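Local coordinates for protein tapirin (Caldicellulosiruptor kristjanssonii, PDB 6N2B) that binds cellulose, probably helping the cell attach to plant biomass, and holds a calcium ion in its beta-helical C-terminal domain, at residues W201-V209 and Y531-I542; I349-L360 and I370-I381. All blocks are in the same frame, centred on the assembly; numbering follows the deposited sequence.

Interaction 1 (W201-V209 and Y531-I542); sequences WNDLFEYAV and YKRAGSTIESSI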
# COMPACT_ATOMS: atom_id res chain seq x y z
N TRP A 201 5.60 -1.94 12.38
CA TRP A 201 4.33 -1.80 11.66
C TRP A 201 3.19 -1.29 12.53
O TRP A 201 2.16 -0.86 11.98
CB TRP A 201 3.90 -3.12 10.98
CG TRP A 201 3.67 -4.28 11.89
CD1 TRP A 201 4.50 -5.34 12.08
CD2 TRP A 201 2.52 -4.51 12.73
NE1 TRP A 201 3.95 -6.21 13.00
CE2 TRP A 201 2.74 -5.72 13.41
CE3 TRP A 201 1.34 -3.79 12.98
CZ2 TRP A 201 1.82 -6.23 14.33
CZ3 TRP A 201 0.44 -4.31 13.89
CH2 TRP A 201 0.68 -5.52 14.55
N ASN A 202 3.31 -1.30 13.85
CA ASN A 202 2.22 -0.78 14.67
C ASN A 202 2.47 0.65 15.15
O ASN A 202 1.69 1.16 15.96
CB ASN A 202 1.91 -1.73 15.83
CG ASN A 202 3.01 -1.78 16.89
OD1 ASN A 202 3.93 -0.97 16.91
ND2 ASN A 202 2.87 -2.74 17.80
N ASP A 203 3.49 1.32 14.63
CA ASP A 203 3.85 2.69 15.02
C ASP A 203 3.26 3.68 14.02
O ASP A 203 3.61 3.64 12.84
CB ASP A 203 5.36 2.83 15.06
CG ASP A 203 5.81 4.18 15.57
OD1 ASP A 203 5.01 4.87 16.23
OD2 ASP A 203 6.98 4.53 15.31
N LEU A 204 2.41 4.59 14.51
CA LEU A 204 1.78 5.55 13.62
C LEU A 204 2.80 6.40 12.87
O LEU A 204 2.59 6.75 11.70
CB LEU A 204 0.83 6.45 14.41
CG LEU A 204 0.28 7.74 13.78
CD1 LEU A 204 -0.92 7.48 12.88
CD2 LEU A 204 -0.10 8.69 14.88
N PHE A 205 3.92 6.71 13.51
CA PHE A 205 4.91 7.60 12.89
C PHE A 205 5.81 6.90 11.89
O PHE A 205 6.70 7.55 11.33
CB PHE A 205 5.72 8.29 13.99
CG PHE A 205 4.86 9.13 14.88
CD1 PHE A 205 4.39 10.36 14.45
CD2 PHE A 205 4.43 8.66 16.11
CE1 PHE A 205 3.56 11.13 15.24
CE2 PHE A 205 3.59 9.41 16.89
CZ PHE A 205 3.15 10.65 16.45
N GLU A 206 5.60 5.60 11.65
CA GLU A 206 6.26 4.89 10.56
C GLU A 206 5.54 5.08 9.23
O GLU A 206 6.12 4.81 8.18
CB GLU A 206 6.37 3.40 10.92
CG GLU A 206 6.44 2.39 9.74
CD GLU A 206 7.70 2.54 8.85
OE1 GLU A 206 8.70 3.16 9.28
OE2 GLU A 206 7.67 2.05 7.69
N TYR A 207 4.32 5.59 9.22
CA TYR A 207 3.52 5.58 8.00
C TYR A 207 3.77 6.83 7.15
O TYR A 207 3.84 7.95 7.67
CB TYR A 207 2.05 5.40 8.35
CG TYR A 207 1.86 3.95 8.72
CD1 TYR A 207 2.19 3.48 10.00
CD2 TYR A 207 1.46 3.02 7.76
CE1 TYR A 207 2.07 2.14 10.32
CE2 TYR A 207 1.35 1.67 8.08
CZ TYR A 207 1.65 1.24 9.35
OH TYR A 207 1.54 -0.11 9.64
N ALA A 208 3.99 6.60 5.85
CA ALA A 208 3.92 7.68 4.89
C ALA A 208 2.47 8.06 4.64
O ALA A 208 2.13 9.26 4.52
CB ALA A 208 4.62 7.28 3.59
N VAL A 209 1.59 7.07 4.59
CA VAL A 209 0.15 7.30 4.47
C VAL A 209 -0.52 6.50 5.58
O VAL A 209 -0.45 5.27 5.60
CB VAL A 209 -0.40 6.89 3.10
CG1 VAL A 209 -1.89 7.15 3.00
CG2 VAL A 209 0.32 7.63 2.00
N TYR A 531 8.59 9.58 2.27
CA TYR A 531 8.42 9.48 3.72
C TYR A 531 9.63 10.06 4.45
O TYR A 531 10.78 9.78 4.09
CB TYR A 531 8.17 8.03 4.13
CG TYR A 531 8.33 7.77 5.62
CD1 TYR A 531 7.32 8.10 6.52
CD2 TYR A 531 9.50 7.20 6.13
CE1 TYR A 531 7.47 7.86 7.88
CE2 TYR A 531 9.67 6.97 7.46
CZ TYR A 531 8.65 7.30 8.34
OH TYR A 531 8.81 7.07 9.70
N LYS A 532 9.38 10.89 5.45
CA LYS A 532 10.41 11.37 6.36
C LYS A 532 9.82 11.40 7.76
O LYS A 532 8.84 12.12 8.01
CB LYS A 532 10.93 12.77 5.97
CG LYS A 532 11.65 12.83 4.62
CD LYS A 532 13.10 12.35 4.71
CE LYS A 532 13.75 12.26 3.33
NZ LYS A 532 15.24 11.99 3.34
N ARG A 533 10.38 10.59 8.66
CA ARG A 533 9.88 10.53 10.03
C ARG A 533 9.97 11.89 10.70
O ARG A 533 10.99 12.58 10.61
CB ARG A 533 10.68 9.52 10.84
CG ARG A 533 10.04 9.18 12.16
CD ARG A 533 10.87 8.20 12.95
NE ARG A 533 10.00 7.41 13.79
CZ ARG A 533 9.52 6.22 13.45
NH1 ARG A 533 8.70 5.58 14.29
NH2 ARG A 533 9.84 5.66 12.28
N ALA A 534 8.89 12.28 11.38
CA ALA A 534 8.82 13.60 12.00
C ALA A 534 9.70 13.69 13.24
O ALA A 534 9.87 12.73 13.99
CB ALA A 534 7.37 13.93 12.39
N GLY A 535 10.23 14.90 13.47
CA GLY A 535 10.87 15.23 14.72
C GLY A 535 9.88 15.32 15.87
O GLY A 535 8.66 15.19 15.71
N SER A 536 10.41 15.56 17.07
CA SER A 536 9.61 15.32 18.27
C SER A 536 8.56 16.41 18.48
O SER A 536 7.44 16.11 18.92
CB SER A 536 10.53 15.17 19.48
OG SER A 536 11.60 16.07 19.39
N THR A 537 8.89 17.67 18.18
CA THR A 537 7.91 18.74 18.22
C THR A 537 6.69 18.38 17.39
O THR A 537 5.55 18.57 17.82
CB THR A 537 8.52 20.04 17.70
OG1 THR A 537 9.71 20.34 18.42
CG2 THR A 537 7.57 21.18 17.83
N ILE A 538 6.92 17.83 16.19
CA ILE A 538 5.80 17.47 15.33
C ILE A 538 5.09 16.24 15.87
O ILE A 538 3.85 16.19 15.87
CB ILE A 538 6.30 17.29 13.89
CG1 ILE A 538 6.87 18.61 13.37
CG2 ILE A 538 5.19 16.84 12.97
CD1 ILE A 538 5.86 19.73 13.33
N GLU A 539 5.83 15.24 16.36
CA GLU A 539 5.18 14.07 16.95
C GLU A 539 4.35 14.47 18.16
O GLU A 539 3.20 14.02 18.31
CB GLU A 539 6.21 13.02 17.36
CG GLU A 539 6.82 12.23 16.25
CD GLU A 539 7.66 11.04 16.77
OE1 GLU A 539 7.58 10.74 17.99
OE2 GLU A 539 8.39 10.42 15.94
N SER A 540 4.92 15.29 19.04
CA SER A 540 4.19 15.76 20.21
C SER A 540 2.90 16.46 19.81
O SER A 540 1.86 16.27 20.43
CB SER A 540 5.08 16.67 21.06
OG SER A 540 4.40 17.11 22.23
N SER A 541 2.96 17.27 18.75
CA SER A 541 1.75 17.94 18.29
C SER A 541 0.70 16.93 17.81
O SER A 541 -0.49 17.05 18.13
CB SER A 541 2.09 18.92 17.18
OG SER A 541 0.89 19.45 16.64
N ILE A 542 1.13 15.93 17.03
CA ILE A 542 0.19 14.93 16.51
C ILE A 542 -0.30 14.03 17.63
O ILE A 542 -1.50 13.70 17.70
CB ILE A 542 0.86 14.11 15.38
CG1 ILE A 542 1.19 15.01 14.19
CG2 ILE A 542 -0.01 12.89 14.97
CD1 ILE A 542 2.09 14.37 13.17
O HOH W 1 6.08 10.35 10.92
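Y531 and F205 make the one direct hydrogen bond between 201-209 and 531-542: the phenol OH donates to F205 O at 2.7 Å, in the carbonyl plane and on a lone pair, at 138° to the C=O bond. A water also donates to F205 O and accepts a weak bond from A534 N. E206 O lies over one face of the Y531 ring, 3.3 Å from CE1, while A208 CB packs on Y531 CB at 3.7 Å. A phenylalanine in place of Y531 would probably keep the packing on A208 but take from F205 O its direct donor across the contact, leaving the weaker link through the water.

Among the charged groups, R533 runs extended from CG to NE and centres its guanidinium face over F205 O. Its NH1 points to D203 OD2, but the two are modelled too close, and the geometry of this salt bridge is doubtful.

F205 holds CG anti to its carbonyl carbon (chi1 -61°), which carries the ring to E539. E539 CG makes a CH-pi contact 3.7 Å from the ring centroid, and the E539 carboxylate stacks at 17° to the ring. I542 CG2 adds apolar contact, 4.0 Å from F205 CE1.

The first modelled residues are thus tied, away from the calcium site, to helix 536-546 following strand 526-531; its I538 and I542 also pack on strand 448-453. A208, at the corner within strand 207-211, shares a backbone hydrogen bond with I511.

Interaction 2 (I349-L360 and I370-I381); sequences IKSGATLYCDQL and IEAGATLVTRAI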
# COMPACT_ATOMS: atom_id res chain seq x y z
N ILE A 349 6.88 -21.68 -9.31
CA ILE A 349 7.50 -21.98 -8.02
C ILE A 349 9.00 -21.99 -8.26
O ILE A 349 9.51 -22.83 -9.00
CB ILE A 349 7.01 -23.32 -7.46
CG1 ILE A 349 5.50 -23.47 -7.71
CG2 ILE A 349 7.34 -23.46 -5.98
CD1 ILE A 349 4.64 -22.39 -7.07
N LYS A 350 9.72 -21.04 -7.67
CA LYS A 350 11.15 -20.93 -7.92
C LYS A 350 11.92 -21.94 -7.08
O LYS A 350 11.41 -22.49 -6.10
CB LYS A 350 11.65 -19.52 -7.61
CG LYS A 350 11.06 -18.43 -8.49
CD LYS A 350 12.15 -17.58 -9.13
CE LYS A 350 12.77 -18.24 -10.35
NZ LYS A 350 14.12 -17.71 -10.72
N SER A 351 13.17 -22.18 -7.49
CA SER A 351 13.99 -23.21 -6.86
C SER A 351 14.06 -23.02 -5.36
O SER A 351 14.26 -21.90 -4.87
CB SER A 351 15.41 -23.19 -7.44
OG SER A 351 15.39 -23.10 -8.85
N GLY A 352 13.92 -24.12 -4.63
CA GLY A 352 13.96 -24.09 -3.19
C GLY A 352 12.64 -23.80 -2.53
O GLY A 352 12.50 -24.05 -1.32
N ALA A 353 11.66 -23.31 -3.28
CA ALA A 353 10.37 -22.91 -2.73
C ALA A 353 9.41 -24.10 -2.66
O ALA A 353 9.56 -25.09 -3.38
CB ALA A 353 9.76 -21.78 -3.57
N THR A 354 8.41 -23.98 -1.78
CA THR A 354 7.32 -24.94 -1.69
C THR A 354 6.00 -24.20 -1.66
O THR A 354 5.81 -23.31 -0.82
CB THR A 354 7.44 -25.83 -0.45
OG1 THR A 354 8.67 -26.57 -0.48
CG2 THR A 354 6.29 -26.80 -0.41
N LEU A 355 5.09 -24.55 -2.55
CA LEU A 355 3.71 -24.09 -2.49
C LEU A 355 2.84 -25.20 -1.89
O LEU A 355 2.95 -26.36 -2.29
CB LEU A 355 3.21 -23.72 -3.89
CG LEU A 355 1.69 -23.52 -4.01
CD1 LEU A 355 1.20 -22.48 -3.01
CD2 LEU A 355 1.26 -23.10 -5.42
N TYR A 356 1.99 -24.84 -0.93
CA TYR A 356 0.91 -25.71 -0.47
C TYR A 356 -0.41 -25.05 -0.82
O TYR A 356 -0.61 -23.87 -0.52
CB TYR A 356 0.96 -25.96 1.03
CG TYR A 356 2.30 -26.42 1.57
CD1 TYR A 356 3.33 -25.50 1.79
CD2 TYR A 356 2.53 -27.76 1.89
CE1 TYR A 356 4.55 -25.89 2.30
CE2 TYR A 356 3.76 -28.17 2.40
CZ TYR A 356 4.77 -27.23 2.60
OH TYR A 356 6.00 -27.61 3.10
N CYS A 357 -1.32 -25.80 -1.44
CA CYS A 357 -2.67 -25.31 -1.66
C CYS A 357 -3.64 -26.46 -1.49
O CYS A 357 -3.35 -27.58 -1.88
CB CYS A 357 -2.83 -24.69 -3.04
SG CYS A 357 -2.35 -25.76 -4.42
N ASP A 358 -4.80 -26.17 -0.89
CA ASP A 358 -5.82 -27.21 -0.75
C ASP A 358 -6.32 -27.64 -2.12
O ASP A 358 -6.59 -28.83 -2.35
CB ASP A 358 -6.97 -26.72 0.13
CG ASP A 358 -8.09 -27.76 0.27
OD1 ASP A 358 -7.90 -28.74 1.03
OD2 ASP A 358 -9.15 -27.59 -0.37
N GLN A 359 -6.42 -26.70 -3.06
CA GLN A 359 -6.85 -27.01 -4.41
C GLN A 359 -5.95 -26.31 -5.43
O GLN A 359 -5.45 -25.20 -5.19
CB GLN A 359 -8.30 -26.61 -4.65
CG GLN A 359 -9.28 -27.58 -4.05
CD GLN A 359 -10.69 -27.07 -4.11
OE1 GLN A 359 -11.17 -26.64 -5.17
NE2 GLN A 359 -11.36 -27.10 -2.96
N LEU A 360 -5.77 -26.96 -6.57
CA LEU A 360 -5.02 -26.41 -7.68
C LEU A 360 -5.82 -26.59 -8.96
O LEU A 360 -6.12 -27.71 -9.35
CB LEU A 360 -3.65 -27.09 -7.80
CG LEU A 360 -2.91 -26.86 -9.11
CD1 LEU A 360 -2.63 -25.39 -9.32
CD2 LEU A 360 -1.63 -27.66 -9.08
N ILE A 370 7.24 -25.56 -12.22
CA ILE A 370 7.91 -25.90 -10.97
C ILE A 370 9.40 -26.04 -11.26
O ILE A 370 9.82 -26.92 -12.03
CB ILE A 370 7.33 -27.17 -10.35
CG1 ILE A 370 5.81 -27.05 -10.35
CG2 ILE A 370 7.87 -27.38 -8.94
CD1 ILE A 370 5.12 -28.33 -10.16
N GLU A 371 10.20 -25.17 -10.65
CA GLU A 371 11.61 -25.20 -10.98
C GLU A 371 12.30 -26.34 -10.25
O GLU A 371 11.74 -26.95 -9.33
CB GLU A 371 12.28 -23.86 -10.65
CG GLU A 371 12.10 -22.84 -11.76
CD GLU A 371 12.70 -21.48 -11.43
OE1 GLU A 371 13.26 -21.33 -10.31
OE2 GLU A 371 12.62 -20.58 -12.30
N ALA A 372 13.52 -26.64 -10.70
CA ALA A 372 14.31 -27.68 -10.06
C ALA A 372 14.51 -27.36 -8.59
O ALA A 372 14.84 -26.22 -8.23
CB ALA A 372 15.65 -27.82 -10.77
N GLY A 373 14.31 -28.35 -7.73
CA GLY A 373 14.44 -28.11 -6.32
C GLY A 373 13.23 -27.47 -5.68
O GLY A 373 13.23 -27.30 -4.45
N ALA A 374 12.22 -27.10 -6.46
CA ALA A 374 10.95 -26.61 -5.94
C ALA A 374 9.95 -27.77 -5.80
O ALA A 374 10.19 -28.88 -6.27
CB ALA A 374 10.38 -25.52 -6.83
N THR A 375 8.81 -27.48 -5.16
CA THR A 375 7.79 -28.48 -4.87
C THR A 375 6.42 -27.82 -4.73
O THR A 375 6.27 -26.86 -3.99
CB THR A 375 8.12 -29.24 -3.58
OG1 THR A 375 9.38 -29.91 -3.70
CG2 THR A 375 7.03 -30.24 -3.28
N LEU A 376 5.44 -28.36 -5.44
CA LEU A 376 4.05 -27.95 -5.30
C LEU A 376 3.30 -29.09 -4.64
O LEU A 376 3.43 -30.24 -5.07
CB LEU A 376 3.43 -27.62 -6.66
CG LEU A 376 2.08 -26.89 -6.71
CD1 LEU A 376 1.90 -26.22 -8.06
CD2 LEU A 376 0.90 -27.82 -6.43
N VAL A 377 2.52 -28.79 -3.59
CA VAL A 377 1.79 -29.80 -2.82
C VAL A 377 0.33 -29.40 -2.74
O VAL A 377 -0.02 -28.45 -2.03
CB VAL A 377 2.37 -29.97 -1.41
CG1 VAL A 377 1.56 -31.00 -0.65
CG2 VAL A 377 3.81 -30.35 -1.49
N THR A 378 -0.54 -30.15 -3.42
CA THR A 378 -1.97 -29.85 -3.45
C THR A 378 -2.78 -31.05 -2.97
O THR A 378 -2.35 -32.20 -3.10
CB THR A 378 -2.43 -29.43 -4.87
OG1 THR A 378 -3.74 -28.87 -4.80
CG2 THR A 378 -2.44 -30.62 -5.83
N ARG A 379 -3.94 -30.78 -2.39
CA ARG A 379 -4.84 -31.85 -1.95
C ARG A 379 -5.77 -32.33 -3.06
O ARG A 379 -6.24 -33.47 -3.01
CB ARG A 379 -5.66 -31.41 -0.73
CG ARG A 379 -4.80 -31.18 0.52
CD ARG A 379 -5.61 -31.11 1.81
NE ARG A 379 -4.76 -30.76 2.96
CZ ARG A 379 -4.70 -29.54 3.50
NH1 ARG A 379 -5.44 -28.54 3.02
NH2 ARG A 379 -3.90 -29.30 4.53
N ALA A 380 -6.05 -31.47 -4.04
CA ALA A 380 -6.87 -31.82 -5.20
C ALA A 380 -6.42 -30.97 -6.38
O ALA A 380 -5.88 -29.87 -6.20
CB ALA A 380 -8.36 -31.60 -4.94
N ILE A 381 -6.65 -31.48 -7.59
CA ILE A 381 -6.09 -30.92 -8.81
C ILE A 381 -7.13 -31.03 -9.92
O ILE A 381 -7.99 -31.92 -9.91
CB ILE A 381 -4.78 -31.63 -9.19
CG1 ILE A 381 -4.05 -30.92 -10.34
CG2 ILE A 381 -5.07 -33.07 -9.54
CD1 ILE A 381 -2.63 -31.40 -10.53
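R379 receives D358 at the edge of its guanidinium: NH1 donates at 3.2 Å to the anti lone pair of D358 OD1, nearly in the guanidinium plane. The carboxylate is turned 50° from that plane. F402 adds a cation-pi contact to R379, and A400 O takes NH2. The Y356 ring also meets F402, while V377 CB approaches Y356 CD2 obliquely at 4.0 Å.

Behind these groups runs a parallel ladder from T354-T375 to C357-T378, each residue beside its counterpart 21 positions later, as in successive coils of a beta-helix. On the buried face, L376 CD2 packs on L360 CD2 at 3.7 Å and L376 CG on L355 CD2 at 4.1 Å. At the corner, A380 O accepts L360 N at 2.9 Å and T378 OG1 at 2.7 Å from opposite faces of its plane; OG1 gets there by standing anti to the T378 backbone N (chi1 -167°). Two type II turns stack at the other end, with G352 and G373 equivalent, and E371 OE1 accepts S351 N at 2.9 Å.

The inside is thus mostly aliphatic, with the T378 hydroxyl satisfied by A380 O, and opposite charges meet at the ends, closely in D358-R379 and only at long range in K350-E371.

In the fold
From the N terminus, the modelled chain enters through 201-209 and then winds through the parallel strands of the beta-helix. Far along this path interaction 2 closes a short loop: the nine residues between its segments complete one coil, and it joins strands 346-349 to 367-370, 354-357 to 375-378 and, round the corner, 359-363 to 380-384, so that neighbouring coils meet on three faces. The chain later passes through the calcium-site region and returns to 531-542, where interaction 1 closes a span of 321 residues. Interaction 2 is thus nested within interaction 1, without crossing. Their centres lie 41 Å apart: one joins neighbouring coils, the other joins regions near the two ends of the modelled chain.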